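Local structure of methyl-accepting chemotaxis protein (Vibrio parahaemolyticus, 4EXO) at residues 41-46 and 133-137; 49-53 and 71-75; 63-69 and 78-84. The protein probably senses small molecules in the periplasm through a PAS-like domain that holds pyruvic acid, and relays the signal to the chemotaxis machinery. One frame throughout, in Å; residues are numbered along the deposited sequence.

Interaction 1: residues 41-46 and 133-137; sequences NKQAAK and KWDWV
K42 lies along W134, its tip joined to W136 by a water. CB sits 4.1 Å from W136 CZ2, at the benzo end of that indole. CG hangs over the face of W134, close to the ring normal and 3.6 Å from the centroid of the five-membered ring, a CH-pi contact. The first torsion makes this possible: with CG anti to the carbonyl carbon (chi1 -79°), the remaining chain runs out extended along the indole, the two side chains sliding past each other in opposite directions. CE reaches the root of the ring, 3.7 Å from W134 CG. NZ then donates to a water at 3.0 Å, and the same water, lying in the plane of the W136 indole, accepts from W136 NE1 at 2.9 Å. One water thus joins the lysine tip to the second tryptophan.

W134 lies in the connection before strand 136-143, and W136 is the first residue of that strand. D135 and W136 both face L131 in a G1 beta bulge, in the connection from strand 120-131 to the central strand 136-143 of the Cache-domain sheet; both indoles face the first turn of helix 42-51. W134 CE3 stands over the rim of one W136 face.

A45 meets W134 at its edge, near the ring plane, with CB 3.5 Å from CZ3. K46 crosses W136 at about a right angle, bringing CG to 3.6 Å from CH2, while its ammonium continues to a salt bridge with E79. The K42 carbonyl O, which accepts the helical bond from K46 N, also lies at the W136 edge. W134 NE1 is hydrogen-bonded to D36, and Y33 meets this indole edge-to-face.

Interaction 2: residues 49-53 and 71-75; sequences LKAMR and LHAIK. With PYR (pyruvic acid), chain B.
A73 packs against the backbone of K50 and the tip of R53, its CB 3.5 Å from K50 O and 3.8 Å from R53 NH1. Apolar contacts run along the lysine stem and the leucines: K50 CG touches L71 CD1, and L49 CD1 meets L71 CD2 at 4.0 Å, these two leucines crossing at about a right angle. I74 CD1 approaches the R53 guanidinium obliquely.

Polar links between the segments pass through a water that donates to K50 O and A73 O and accepts from R53 NH2. The arginine folds back on its own segment through a bend at chi2 (-77°): NH1 donates almost straight to K50 O (3.0 Å, 174°) and also to the carbonyl of selenomethionine M52, both acceptors lying in the guanidinium plane. Two bonds and the water fix its rotation. K50 NZ forms a salt bridge with E79.

Ligand bonds come from H72. NE2 donates to pyruvate OXT at 2.8 Å and weakly to O3, while ND1 accepts from K75 N at 3.1 Å, consistent with a proton on NE2 facing the ligand. Y59, Y63 and K124 also bond the pyruvate.

The contact joins the end of helix 42-51 to edge strand 69-72, with L71 reaching W136 of strand 136-143 and M52 and R53 packing on M24 and M23 of the second subunit.

Interaction 3: residues 63-69 and 78-84; sequences YDSQGIN and LEGKNLY. With PYR (pyruvic acid), chain B.
N69 turns its side chain onto L78 and E79. CB lies 3.3 Å from L78 O; with CG anti to the backbone N (chi1 -175°), the amide runs on so that OD1 comes 3.2 Å from E79 CG. Its ND2 lies over the rim of one Y63 face and donates to L71 O. Y63 carries OH to pyruvate O3, a 2.7 Å bond at the ring edge; L83 CD1 packs at the edge too, 3.9 Å from CE1. I68 straddles the other loop: CG2 rests 3.6 Å from G80 C, while CG1 meets N82 at about a right angle. N82, its CG likewise anti to the backbone N, bends OD1 onto Y84 N in an Asx turn and sends ND2 to a water shared with Q66 O.

Three backbone bonds tie the loops: L83 N to G67 O, N69 N to K81 O and G80 N to N69 O (2.8 Å), around a single beta bridge of I68 with N82. G67, at the end of a type I turn, has no room for a CB beside Y84.

The paired loops flank strands 61-63 and 69-72; Y63, L83 and Y84 lean on helix 94-104, and E79 reaches back to helix 42-51 through K46 and K50.

In the fold
All three contacts lie in the Cache domain, their centres 13 to 15 Å apart. Along the chain, interactions 2 and 3 are nested inside the loop closed by interaction 1, and their own segments alternate. Interactions 1 and 2 share helix 42-51 and meet where W136 packs on L71 and L49. Interaction 3 joins interaction 1 through S65 with D135 and the Y63-V137 backbone pairing, and interaction 2 through E79, which bonds K50 and H72 N. Interactions 2 and 3 each give the pyruvate one residue, H72 and Y63, so strand 69-72 links the ligand site to the helix whose end touches the second subunit.

Interaction 1: residues 41-46 and 133-137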
loop_
_atom_site.group_PDB
_atom_site.type_symbol
_atom_site.label_atom_id
_atom_site.label_comp_id
_atom_site.label_asym_id
_atom_site.label_seq_id
_atom_site.Cartn_x
_atom_site.Cartn_y
_atom_site.Cartn_z
ATOM N N ASN A 41 13.569 -3.593 -16.630
ATOM C CA ASN A 41 13.295 -3.276 -15.228
ATOM C C ASN A 41 12.330 -4.251 -14.550
ATOM O O ASN A 41 11.979 -4.058 -13.378
ATOM C CB ASN A 41 12.747 -1.844 -15.129
ATOM C CG ASN A 41 13.838 -0.794 -15.273
ATOM O OD1 ASN A 41 15.024 -1.061 -15.005
ATOM N ND2 ASN A 41 13.444 0.412 -15.675
ATOM N N LYS A 42 11.904 -5.285 -15.279
ATOM C CA LYS A 42 10.902 -6.223 -14.761
ATOM C C LYS A 42 11.420 -6.929 -13.517
ATOM O O LYS A 42 10.682 -7.090 -12.528
ATOM C CB LYS A 42 10.538 -7.269 -15.806
ATOM C CG LYS A 42 9.573 -6.834 -16.876
ATOM C CD LYS A 42 9.455 -8.016 -17.828
ATOM C CE LYS A 42 8.210 -8.025 -18.631
ATOM N NZ LYS A 42 8.252 -9.258 -19.525
ATOM N N GLN A 43 12.693 -7.342 -13.551
ATOM C CA GLN A 43 13.265 -8.049 -12.421
ATOM C C GLN A 43 13.259 -7.181 -11.168
ATOM O O GLN A 43 12.904 -7.649 -10.075
ATOM C CB GLN A 43 14.689 -8.556 -12.721
ATOM C CG GLN A 43 15.329 -9.261 -11.554
ATOM C CD GLN A 43 14.573 -10.552 -11.170
ATOM O OE1 GLN A 43 14.146 -11.320 -12.040
ATOM N NE2 GLN A 43 14.395 -10.775 -9.858
ATOM N N ALA A 44 13.666 -5.925 -11.317
ATOM C CA ALA A 44 13.668 -5.009 -10.169
ATOM C C ALA A 44 12.243 -4.736 -9.630
ATOM O O ALA A 44 12.035 -4.582 -8.406
ATOM C CB ALA A 44 14.372 -3.686 -10.547
ATOM N N ALA A 45 11.276 -4.641 -10.547
ATOM C CA ALA A 45 9.874 -4.456 -10.144
ATOM C C ALA A 45 9.344 -5.699 -9.428
ATOM O O ALA A 45 8.630 -5.581 -8.435
ATOM C CB ALA A 45 9.006 -4.119 -11.344
ATOM N N LYS A 46 9.664 -6.890 -9.933
ATOM C CA LYS A 46 9.312 -8.115 -9.214
ATOM C C LYS A 46 9.799 -8.142 -7.792
ATOM O O LYS A 46 9.041 -8.534 -6.909
ATOM C CB LYS A 46 9.827 -9.403 -9.900
ATOM C CG LYS A 46 9.167 -9.749 -11.198
ATOM C CD LYS A 46 9.871 -10.995 -11.802
ATOM C CE LYS A 46 9.867 -12.175 -10.804
ATOM N NZ LYS A 46 10.467 -13.425 -11.383
ATOM N N LYS A 133 2.294 -2.853 -20.843
ATOM C CA LYS A 133 3.681 -2.765 -21.339
ATOM C C LYS A 133 4.438 -4.049 -21.081
ATOM O O LYS A 133 5.214 -4.498 -21.918
ATOM C CB LYS A 133 4.425 -1.611 -20.673
ATOM C CG LYS A 133 5.838 -1.390 -21.236
ATOM C CD LYS A 133 6.582 -0.234 -20.527
ATOM C CE LYS A 133 5.832 1.067 -20.577
ATOM N NZ LYS A 133 6.756 2.153 -20.053
ATOM N N TRP A 134 4.170 -4.653 -19.918
ATOM C CA TRP A 134 4.761 -5.929 -19.540
ATOM C C TRP A 134 3.867 -7.173 -19.716
ATOM O O TRP A 134 4.323 -8.291 -19.436
ATOM C CB TRP A 134 5.226 -5.823 -18.086
ATOM C CG TRP A 134 6.395 -4.920 -17.949
ATOM C CD1 TRP A 134 7.181 -4.420 -18.963
ATOM C CD2 TRP A 134 6.943 -4.430 -16.738
ATOM N NE1 TRP A 134 8.181 -3.630 -18.441
ATOM C CE2 TRP A 134 8.056 -3.625 -17.073
ATOM C CE3 TRP A 134 6.597 -4.583 -15.390
ATOM C CZ2 TRP A 134 8.835 -2.986 -16.103
ATOM C CZ3 TRP A 134 7.373 -3.942 -14.430
ATOM C CH2 TRP A 134 8.470 -3.153 -14.789
ATOM N N ASP A 135 2.638 -6.975 -20.202
ATOM C CA ASP A 135 1.588 -7.989 -20.252
ATOM C C ASP A 135 1.473 -8.659 -18.867
ATOM O O ASP A 135 1.504 -9.888 -18.770
ATOM C CB ASP A 135 1.870 -9.056 -21.339
ATOM C CG ASP A 135 0.705 -9.985 -21.578
ATOM O OD1 ASP A 135 -0.461 -9.524 -21.540
ATOM O OD2 ASP A 135 0.941 -11.211 -21.820
ATOM N N TRP A 136 1.387 -7.855 -17.809
ATOM C CA TRP A 136 1.136 -8.392 -16.468
ATOM C C TRP A 136 -0.271 -8.059 -16.040
ATOM O O TRP A 136 -0.664 -6.884 -16.010
ATOM C CB TRP A 136 2.103 -7.842 -15.422
ATOM C CG TRP A 136 3.511 -8.377 -15.488
ATOM C CD1 TRP A 136 4.016 -9.313 -16.354
ATOM C CD2 TRP A 136 4.586 -8.002 -14.627
ATOM N NE1 TRP A 136 5.352 -9.535 -16.083
ATOM C CE2 TRP A 136 5.728 -8.724 -15.039
ATOM C CE3 TRP A 136 4.698 -7.119 -13.543
ATOM C CZ2 TRP A 136 6.960 -8.615 -14.376
ATOM C CZ3 TRP A 136 5.935 -6.984 -12.909
ATOM C CH2 TRP A 136 7.039 -7.725 -13.326
ATOM N N VAL A 137 -0.999 -9.110 -15.669
ATOM C CA VAL A 137 -2.219 -8.997 -14.884
ATOM C C VAL A 137 -1.746 -9.116 -13.440
ATOM O O VAL A 137 -1.419 -10.219 -12.966
ATOM C CB VAL A 137 -3.205 -10.119 -15.239
ATOM C CG1 VAL A 137 -4.455 -10.047 -14.333
ATOM C CG2 VAL A 137 -3.625 -10.023 -16.713
HETATM O O HOH W 1 7.473 -11.162 -17.283
#

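Interaction 2: residues 49-53 and 71-75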
loop_
_atom_site.group_PDB
_atom_site.type_symbol
_atom_site.label_atom_id
_atom_site.label_comp_id
_atom_site.label_asym_id
_atom_site.label_seq_id
_atom_site.Cartn_x
_atom_site.Cartn_y
_atom_site.Cartn_z
ATOM N N LEU A 49 7.543 -5.852 -5.664
ATOM C CA LEU A 49 6.136 -6.273 -5.463
ATOM C C LEU A 49 6.050 -7.548 -4.625
ATOM O O LEU A 49 5.113 -7.718 -3.846
ATOM C CB LEU A 49 5.444 -6.496 -6.804
ATOM C CG LEU A 49 5.153 -5.231 -7.650
ATOM C CD1 LEU A 49 4.939 -5.643 -9.105
ATOM C CD2 LEU A 49 3.935 -4.520 -7.083
ATOM N N LYS A 50 7.023 -8.443 -4.771
ATOM C CA LYS A 50 7.031 -9.660 -3.958
ATOM C C LYS A 50 7.340 -9.439 -2.481
ATOM O O LYS A 50 6.973 -10.256 -1.645
ATOM C CB LYS A 50 8.022 -10.667 -4.547
ATOM C CG LYS A 50 7.464 -11.330 -5.816
ATOM C CD LYS A 50 8.553 -12.151 -6.532
ATOM C CE LYS A 50 9.047 -13.315 -5.720
ATOM N NZ LYS A 50 10.029 -14.068 -6.580
ATOM N N ALA A 51 7.992 -8.326 -2.152
ATOM C CA ALA A 51 8.225 -7.997 -0.728
ATOM C C ALA A 51 7.031 -7.328 -0.027
ATOM O O ALA A 51 6.886 -7.410 1.212
ATOM C CB ALA A 51 9.457 -7.108 -0.624
HETATM N N MSE A 52 6.180 -6.636 -0.797
HETATM C CA MSE A 52 5.072 -5.879 -0.209
HETATM C C MSE A 52 3.984 -6.693 0.502
HETATM O O MSE A 52 3.526 -7.754 0.010
HETATM C CB MSE A 52 4.410 -4.967 -1.272
HETATM C CG MSE A 52 5.341 -3.840 -1.672
HETATM SE SE MSE A 52 4.724 -2.838 -3.221
HETATM C CE MSE A 52 3.385 -1.880 -2.302
ATOM N N ARG A 53 3.563 -6.188 1.662
ATOM C CA ARG A 53 2.413 -6.777 2.379
ATOM C C ARG A 53 1.534 -5.687 2.947
ATOM O O ARG A 53 2.060 -4.677 3.438
ATOM C CB ARG A 53 2.897 -7.652 3.561
ATOM C CG ARG A 53 3.806 -8.804 3.156
ATOM C CD ARG A 53 2.984 -9.973 2.547
ATOM N NE ARG A 53 3.853 -11.142 2.337
ATOM C CZ ARG A 53 4.773 -11.231 1.379
ATOM N NH1 ARG A 53 4.941 -10.232 0.494
ATOM N NH2 ARG A 53 5.498 -12.350 1.268
ATOM N N LEU A 71 5.005 -13.459 -11.361
ATOM C CA LEU A 71 5.592 -13.295 -10.020
ATOM C C LEU A 71 4.624 -13.848 -9.017
ATOM O O LEU A 71 3.403 -13.804 -9.245
ATOM C CB LEU A 71 5.916 -11.826 -9.749
ATOM C CG LEU A 71 4.723 -10.860 -9.597
ATOM C CD1 LEU A 71 4.324 -10.626 -8.104
ATOM C CD2 LEU A 71 5.061 -9.521 -10.252
ATOM N N HIS A 72 5.122 -14.416 -7.918
ATOM C CA HIS A 72 4.199 -14.828 -6.846
ATOM C C HIS A 72 4.909 -14.608 -5.505
ATOM O O HIS A 72 5.985 -15.186 -5.265
ATOM C CB HIS A 72 3.730 -16.297 -7.000
ATOM C CG HIS A 72 2.441 -16.556 -6.276
ATOM N ND1 HIS A 72 2.367 -16.661 -4.894
ATOM C CD2 HIS A 72 1.164 -16.589 -6.728
ATOM C CE1 HIS A 72 1.098 -16.819 -4.541
ATOM N NE2 HIS A 72 0.350 -16.775 -5.637
ATOM N N ALA A 73 4.348 -13.737 -4.664
ATOM C CA ALA A 73 5.022 -13.335 -3.416
ATOM C C ALA A 73 5.155 -14.503 -2.428
ATOM O O ALA A 73 6.116 -14.552 -1.664
ATOM C CB ALA A 73 4.250 -12.185 -2.720
ATOM N N ILE A 74 4.165 -15.389 -2.420
ATOM C CA ILE A 74 4.087 -16.479 -1.436
ATOM C C ILE A 74 4.778 -17.768 -1.914
ATOM O O ILE A 74 5.465 -18.450 -1.129
ATOM C CB ILE A 74 2.603 -16.760 -1.071
ATOM C CG1 ILE A 74 1.928 -15.474 -0.491
ATOM C CG2 ILE A 74 2.425 -17.976 -0.113
ATOM C CD1 ILE A 74 2.608 -14.909 0.836
ATOM N N LYS A 75 4.539 -18.126 -3.173
ATOM C CA LYS A 75 5.057 -19.390 -3.709
ATOM C C LYS A 75 5.803 -19.082 -5.002
ATOM O O LYS A 75 5.247 -19.264 -6.120
ATOM C CB LYS A 75 3.905 -20.367 -3.945
ATOM C CG LYS A 75 4.397 -21.838 -4.296
ATOM C CD LYS A 75 3.189 -22.751 -4.516
ATOM C CE LYS A 75 3.628 -24.176 -4.923
ATOM N NZ LYS A 75 2.384 -25.009 -4.983
HETATM C C PYR B . -3.311 -15.939 -5.777
HETATM O O PYR B . -4.471 -15.618 -5.243
HETATM O OXT PYR B . -2.248 -15.998 -4.999
HETATM C CA PYR B . -3.196 -16.228 -7.156
HETATM O O3 PYR B . -2.028 -16.531 -7.588
HETATM C CB PYR B . -4.364 -16.234 -8.135
HETATM O O HOH W 2 7.802 -12.786 -0.335
#

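Interaction 3: residues 63-69 and 78-84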
loop_
_atom_site.group_PDB
_atom_site.type_symbol
_atom_site.label_atom_id
_atom_site.label_comp_id
_atom_site.label_asym_id
_atom_site.label_seq_id
_atom_site.Cartn_x
_atom_site.Cartn_y
_atom_site.Cartn_z
ATOM N N TYR A 63 0.205 -12.616 -13.538
ATOM C CA TYR A 63 0.191 -13.619 -14.619
ATOM C C TYR A 63 0.217 -12.876 -15.942
ATOM O O TYR A 63 -0.302 -11.764 -16.008
ATOM C CB TYR A 63 -1.097 -14.476 -14.560
ATOM C CG TYR A 63 -1.149 -15.350 -13.312
ATOM C CD1 TYR A 63 -0.716 -16.691 -13.343
ATOM C CD2 TYR A 63 -1.599 -14.819 -12.102
ATOM C CE1 TYR A 63 -0.742 -17.476 -12.183
ATOM C CE2 TYR A 63 -1.661 -15.624 -10.925
ATOM C CZ TYR A 63 -1.195 -16.935 -10.989
ATOM O OH TYR A 63 -1.227 -17.713 -9.855
ATOM N N ASP A 64 0.802 -13.473 -16.986
ATOM C CA ASP A 64 0.668 -12.875 -18.317
ATOM C C ASP A 64 -0.658 -13.283 -18.949
ATOM O O ASP A 64 -1.428 -14.020 -18.349
ATOM C CB ASP A 64 1.915 -13.096 -19.208
ATOM C CG ASP A 64 2.064 -14.539 -19.694
ATOM O OD1 ASP A 64 1.097 -15.315 -19.583
ATOM O OD2 ASP A 64 3.174 -14.882 -20.202
ATOM N N SER A 65 -0.946 -12.795 -20.155
ATOM C CA SER A 65 -2.253 -13.053 -20.789
ATOM C C SER A 65 -2.464 -14.512 -21.191
ATOM O O SER A 65 -3.622 -14.936 -21.385
ATOM C CB SER A 65 -2.494 -12.126 -22.009
ATOM O OG SER A 65 -2.642 -10.800 -21.558
ATOM N N GLN A 66 -1.376 -15.281 -21.277
ATOM C CA GLN A 66 -1.485 -16.738 -21.526
ATOM C C GLN A 66 -1.662 -17.566 -20.243
ATOM O O GLN A 66 -1.781 -18.781 -20.298
ATOM C CB GLN A 66 -0.262 -17.260 -22.328
ATOM C CG GLN A 66 0.136 -16.390 -23.579
ATOM C CD GLN A 66 -1.058 -15.862 -24.352
ATOM O OE1 GLN A 66 -1.841 -16.638 -24.934
ATOM N NE2 GLN A 66 -1.209 -14.533 -24.371
ATOM N N GLY A 67 -1.671 -16.900 -19.089
ATOM C CA GLY A 67 -1.862 -17.575 -17.797
ATOM C C GLY A 67 -0.561 -18.066 -17.151
ATOM O O GLY A 67 -0.602 -18.851 -16.196
ATOM N N ILE A 68 0.570 -17.641 -17.689
ATOM C CA ILE A 68 1.887 -17.997 -17.128
ATOM C C ILE A 68 2.177 -17.067 -15.942
ATOM O O ILE A 68 2.149 -15.836 -16.080
ATOM C CB ILE A 68 3.000 -17.908 -18.147
ATOM C CG1 ILE A 68 2.733 -18.894 -19.302
ATOM C CG2 ILE A 68 4.384 -18.279 -17.470
ATOM C CD1 ILE A 68 3.581 -18.576 -20.554
ATOM N N ASN A 69 2.424 -17.655 -14.779
ATOM C CA ASN A 69 2.807 -16.840 -13.619
ATOM C C ASN A 69 4.108 -16.079 -13.855
ATOM O O ASN A 69 5.126 -16.665 -14.259
ATOM C CB ASN A 69 2.916 -17.704 -12.354
ATOM C CG ASN A 69 3.189 -16.855 -11.128
ATOM O OD1 ASN A 69 4.331 -16.711 -10.732
ATOM N ND2 ASN A 69 2.139 -16.221 -10.582
ATOM N N LEU A 78 5.913 -21.040 -8.430
ATOM C CA LEU A 78 4.877 -20.969 -9.485
ATOM C C LEU A 78 5.387 -20.209 -10.703
ATOM O O LEU A 78 4.810 -20.333 -11.796
ATOM C CB LEU A 78 3.575 -20.292 -8.968
ATOM C CG LEU A 78 2.836 -21.064 -7.868
ATOM C CD1 LEU A 78 1.513 -20.306 -7.474
ATOM C CD2 LEU A 78 2.549 -22.518 -8.324
ATOM N N GLU A 79 6.438 -19.408 -10.514
ATOM C CA GLU A 79 6.892 -18.472 -11.571
ATOM C C GLU A 79 7.361 -19.273 -12.784
ATOM O O GLU A 79 8.109 -20.259 -12.636
ATOM C CB GLU A 79 7.974 -17.512 -11.051
ATOM C CG GLU A 79 7.420 -16.524 -9.979
ATOM C CD GLU A 79 8.469 -15.723 -9.224
ATOM O OE1 GLU A 79 9.671 -15.793 -9.563
ATOM O OE2 GLU A 79 8.068 -15.010 -8.272
ATOM N N GLY A 80 6.857 -18.885 -13.955
ATOM C CA GLY A 80 7.111 -19.606 -15.199
ATOM C C GLY A 80 6.163 -20.758 -15.479
ATOM O O GLY A 80 6.215 -21.352 -16.561
ATOM N N LYS A 81 5.291 -21.118 -14.539
ATOM C CA LYS A 81 4.300 -22.175 -14.829
ATOM C C LYS A 81 3.039 -21.615 -15.500
ATOM O O LYS A 81 2.554 -20.556 -15.110
ATOM C CB LYS A 81 3.881 -22.960 -13.589
ATOM C CG LYS A 81 5.084 -23.633 -12.869
ATOM C CD LYS A 81 4.628 -24.558 -11.741
ATOM C CE LYS A 81 5.821 -25.330 -11.102
ATOM N NZ LYS A 81 6.618 -26.030 -12.157
ATOM N N ASN A 82 2.506 -22.359 -16.472
ATOM C CA ASN A 82 1.232 -21.993 -17.102
ATOM C C ASN A 82 0.040 -22.524 -16.302
ATOM O O ASN A 82 -0.208 -23.738 -16.243
ATOM C CB ASN A 82 1.210 -22.531 -18.537
ATOM C CG ASN A 82 0.031 -22.046 -19.326
ATOM O OD1 ASN A 82 -1.097 -21.968 -18.818
ATOM N ND2 ASN A 82 0.276 -21.751 -20.600
ATOM N N LEU A 83 -0.693 -21.618 -15.674
ATOM C CA LEU A 83 -1.839 -21.989 -14.822
ATOM C C LEU A 83 -3.165 -21.540 -15.417
ATOM O O LEU A 83 -4.175 -21.433 -14.707
ATOM C CB LEU A 83 -1.692 -21.419 -13.391
ATOM C CG LEU A 83 -0.426 -21.833 -12.617
ATOM C CD1 LEU A 83 -0.497 -21.261 -11.145
ATOM C CD2 LEU A 83 -0.200 -23.313 -12.597
ATOM N N TYR A 84 -3.171 -21.330 -16.729
ATOM C CA TYR A 84 -4.397 -20.906 -17.438
ATOM C C TYR A 84 -5.602 -21.833 -17.191
ATOM O O TYR A 84 -6.735 -21.359 -16.984
ATOM C CB TYR A 84 -4.143 -20.736 -18.938
ATOM C CG TYR A 84 -5.286 -19.968 -19.573
ATOM C CD1 TYR A 84 -5.341 -18.578 -19.488
ATOM C CD2 TYR A 84 -6.347 -20.645 -20.180
ATOM C CE1 TYR A 84 -6.421 -17.854 -20.053
ATOM C CE2 TYR A 84 -7.456 -19.934 -20.734
ATOM C CZ TYR A 84 -7.466 -18.547 -20.663
ATOM O OH TYR A 84 -8.526 -17.853 -21.196
HETATM C C PYR B . -3.311 -15.939 -5.777
HETATM O O PYR B . -4.471 -15.618 -5.243
HETATM O OXT PYR B . -2.248 -15.998 -4.999
HETATM C CA PYR B . -3.196 -16.228 -7.156
HETATM O O3 PYR B . -2.028 -16.531 -7.588
HETATM C CB PYR B . -4.364 -16.234 -8.135
HETATM O O HOH W 3 -2.172 -20.617 -22.159
#